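Beta-N-acetylhexosaminidase (Akkermansia muciniphila, PDB 6JEB) hydrolyses terminal non-reducing N-acetylhexosamine residues in beta-N-acetylhexosaminides, including GlcNAc from N-glycans and chitobiose. Local coordinates at residues A[395-400]-A[419-424]. Residues are numbered along the deposited sequence; the frame is centred on the assembly and turned at random.
With ACM (acetamide), chain C.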
ATOM      1  N   VAL A 395      -7.533  -1.536   5.290  1.00 13.16           N
ATOM      2  CA  VAL A 395      -6.211  -1.650   5.891  1.00 12.65           C
ATOM      3  C   VAL A 395      -5.170  -1.527   4.791  1.00 11.70           C
ATOM      4  O   VAL A 395      -5.438  -1.826   3.625  1.00 12.81           O
ATOM      5  CB  VAL A 395      -6.074  -2.994   6.647  1.00 13.42           C
ATOM      6  CG1 VAL A 395      -6.013  -4.172   5.669  1.00 15.38           C
ATOM      7  CG2 VAL A 395      -4.883  -2.978   7.583  1.00 16.37           C
ATOM      8  N   HIS A 396      -3.970  -1.088   5.169  1.00 12.54           N
ATOM      9  CA  HIS A 396      -2.948  -0.751   4.183  1.00 12.32           C
ATOM     10  C   HIS A 396      -1.589  -0.856   4.855  1.00 12.68           C
ATOM     11  O   HIS A 396      -1.365  -0.225   5.892  1.00 14.51           O
ATOM     12  CB  HIS A 396      -3.198   0.689   3.722  1.00 13.31           C
ATOM     13  CG  HIS A 396      -2.526   1.072   2.440  1.00 13.79           C
ATOM     14  ND1 HIS A 396      -3.037   0.738   1.203  1.00 13.56           N
ATOM     15  CD2 HIS A 396      -1.424   1.828   2.203  1.00 13.55           C
ATOM     16  CE1 HIS A 396      -2.268   1.252   0.259  1.00 13.39           C
ATOM     17  NE2 HIS A 396      -1.280   1.918   0.839  1.00 13.18           N
ATOM     18  N   ALA A 397      -0.681  -1.633   4.273  1.00 11.99           N
ATOM     19  CA  ALA A 397       0.637  -1.845   4.874  1.00 11.47           C
ATOM     20  C   ALA A 397       1.741  -1.329   3.963  1.00 12.52           C
ATOM     21  O   ALA A 397       1.992  -1.926   2.900  1.00 12.68           O
ATOM     22  CB  ALA A 397       0.855  -3.328   5.172  1.00 12.81           C
ATOM     23  N   PRO A 398       2.425  -0.248   4.329  1.00 11.77           N
ATOM     24  CA  PRO A 398       3.563   0.222   3.524  1.00 13.13           C
ATOM     25  C   PRO A 398       4.826  -0.576   3.806  1.00 13.03           C
ATOM     26  O   PRO A 398       5.150  -0.891   4.957  1.00 14.51           O
ATOM     27  CB  PRO A 398       3.752   1.677   3.986  1.00 14.29           C
ATOM     28  CG  PRO A 398       2.538   2.007   4.825  1.00 19.61           C
ATOM     29  CD  PRO A 398       2.040   0.715   5.374  1.00 13.96           C
ATOM     30  N   VAL A 399       5.565  -0.872   2.734  1.00 12.44           N
ATOM     31  CA  VAL A 399       6.880  -1.487   2.872  1.00 13.72           C
ATOM     32  C   VAL A 399       7.930  -0.450   2.482  1.00 12.92           C
ATOM     33  O   VAL A 399       8.525  -0.515   1.396  1.00 13.71           O
ATOM     34  CB  VAL A 399       7.010  -2.798   2.072  1.00 14.06           C
ATOM     35  CG1 VAL A 399       8.173  -3.626   2.621  1.00 17.44           C
ATOM     36  CG2 VAL A 399       5.712  -3.616   2.126  1.00 15.27           C
ATOM     37  N   TRP A 400       8.153   0.520   3.365  1.00 13.01           N
ATOM     38  CA  TRP A 400       9.079   1.609   3.072  1.00 12.73           C
ATOM     39  C   TRP A 400      10.467   1.049   2.799  1.00 13.27           C
ATOM     40  O   TRP A 400      10.905   0.090   3.440  1.00 13.99           O
ATOM     41  CB  TRP A 400       9.141   2.558   4.265  1.00 12.81           C
ATOM     42  CG  TRP A 400       7.821   3.193   4.596  1.00 13.35           C
ATOM     43  CD1 TRP A 400       6.996   2.889   5.648  1.00 14.02           C
ATOM     44  CD2 TRP A 400       7.189   4.257   3.878  1.00 12.88           C
ATOM     45  NE1 TRP A 400       5.883   3.701   5.621  1.00 13.31           N
ATOM     46  CE2 TRP A 400       5.982   4.557   4.551  1.00 12.36           C
ATOM     47  CE3 TRP A 400       7.536   4.997   2.737  1.00 12.45           C
ATOM     48  CZ2 TRP A 400       5.107   5.544   4.108  1.00 13.28           C
ATOM     49  CZ3 TRP A 400       6.670   5.988   2.301  1.00 13.76           C
ATOM     50  CH2 TRP A 400       5.471   6.258   2.991  1.00 14.08           C
ATOM     51  N   CYS A 419       0.628 -11.530   5.103  1.00 13.36           N
ATOM     52  CA  CYS A 419      -0.431 -12.530   5.255  1.00 13.36           C
ATOM     53  C   CYS A 419      -1.362 -12.166   6.403  1.00 13.55           C
ATOM     54  O   CYS A 419      -2.585 -12.347   6.306  1.00 13.64           O
ATOM     55  CB  CYS A 419       0.175 -13.912   5.518  1.00 14.68           C
ATOM     56  SG  CYS A 419       1.412 -14.433   4.310  1.00 15.84           S
ATOM     57  N   ALA A 420      -0.795 -11.668   7.505  1.00 13.27           N
ATOM     58  CA  ALA A 420      -1.607 -11.250   8.643  1.00 13.04           C
ATOM     59  C   ALA A 420      -2.419 -10.010   8.303  1.00 13.64           C
ATOM     60  O   ALA A 420      -3.603  -9.921   8.654  1.00 14.23           O
ATOM     61  CB  ALA A 420      -0.715 -11.003   9.863  1.00 14.05           C
ATOM     62  N   ILE A 421      -1.803  -9.048   7.613  1.00 13.00           N
ATOM     63  CA  ILE A 421      -2.539  -7.875   7.146  1.00 12.86           C
ATOM     64  C   ILE A 421      -3.693  -8.293   6.243  1.00 11.91           C
ATOM     65  O   ILE A 421      -4.799  -7.746   6.335  1.00 13.38           O
ATOM     66  CB  ILE A 421      -1.588  -6.888   6.439  1.00 12.69           C
ATOM     67  CG1 ILE A 421      -0.517  -6.364   7.411  1.00 14.87           C
ATOM     68  CG2 ILE A 421      -2.370  -5.733   5.805  1.00 14.30           C
ATOM     69  CD1 ILE A 421      -1.069  -5.501   8.529  1.00 17.53           C
ATOM     70  N   ALA A 422      -3.448  -9.251   5.339  1.00 12.23           N
ATOM     71  CA  ALA A 422      -4.502  -9.721   4.441  1.00 12.04           C
ATOM     72  C   ALA A 422      -5.693 -10.253   5.227  1.00 12.32           C
ATOM     73  O   ALA A 422      -6.852  -9.969   4.892  1.00 13.14           O
ATOM     74  CB  ALA A 422      -3.956 -10.804   3.503  1.00 12.43           C
ATOM     75  N   GLU A 423      -5.422 -11.022   6.282  1.00 12.17           N
ATOM     76  CA  GLU A 423      -6.500 -11.572   7.094  1.00 13.24           C
ATOM     77  C   GLU A 423      -7.189 -10.484   7.917  1.00 13.18           C
ATOM     78  O   GLU A 423      -8.410 -10.517   8.099  1.00 14.15           O
ATOM     79  CB  GLU A 423      -5.971 -12.724   7.961  1.00 13.53           C
ATOM     80  CG  GLU A 423      -7.043 -13.396   8.812  1.00 14.09           C
ATOM     81  CD  GLU A 423      -6.811 -14.889   9.026  1.00 15.53           C
ATOM     82  OE1 GLU A 423      -6.554 -15.608   8.034  1.00 14.89           O
ATOM     83  OE2 GLU A 423      -6.892 -15.350  10.187  1.00 15.93           O
ATOM     84  N   ALA A 424      -6.432  -9.487   8.386  1.00 12.80           N
ATOM     85  CA  ALA A 424      -7.048  -8.372   9.106  1.00 12.91           C
ATOM     86  C   ALA A 424      -7.989  -7.572   8.209  1.00 13.25           C
ATOM     87  O   ALA A 424      -9.024  -7.070   8.671  1.00 15.09           O
ATOM     88  CB  ALA A 424      -5.963  -7.465   9.689  1.00 13.62           C
TER
HETATM   89  C1  ACM C 502       5.016   8.301   6.523  1.00 15.50           C
HETATM   90  O   ACM C 502       5.312   7.387   7.225  1.00 17.41           O
HETATM   91  N   ACM C 502       5.995   9.310   6.274  1.00 12.42           N
HETATM   92  C2  ACM C 502       3.648   8.461   5.883  1.00 14.59           C
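Glu423 OE1 forms a salt bridge with Lys440 NZ and accepts a hydrogen bond from Glu9 N, while OE2 bonds to Tyr376 OH; the same helix, 417-426, packs its Ile421 against Val395 and Ala397. The contact itself is apolar and buried. Ile421 forks over the strand: with CG1 beside the backbone N (chi1 -63°), CG2 is anti to that N and lies 4.0 Å from Val395 CG1, and Ile421 CG1 sits 4.0 Å from Ala397 CB. Ala397 CB also lies 4.1 Å from Ile421 CG2, which puts the methyl against both branches. Val395 brings its two methyls to the isoleucine, and its CG1 approaches the carbonyl Ile421 O to 3.8 Å. Here the last strand of the TIM barrel typical of family 20 glycosidases, 392-399, meets helix 417-426 on the outside of the barrel. His396 points the other way, inward, where ND1 and NE2 are bonded to Trp92 NE1 and His125 ND1. Past the strand, Trp400 enters the substrate pocket: CZ2 lies 3.6 Å from the acetamide O in an oblique approach, and Pro398 CB rests 3.3 Å above one face of the indole, toward its rim. The acetamide, probably mimicking the substrate's N-acetyl group, is also hydrogen-bonded to Asp257 and Tyr352.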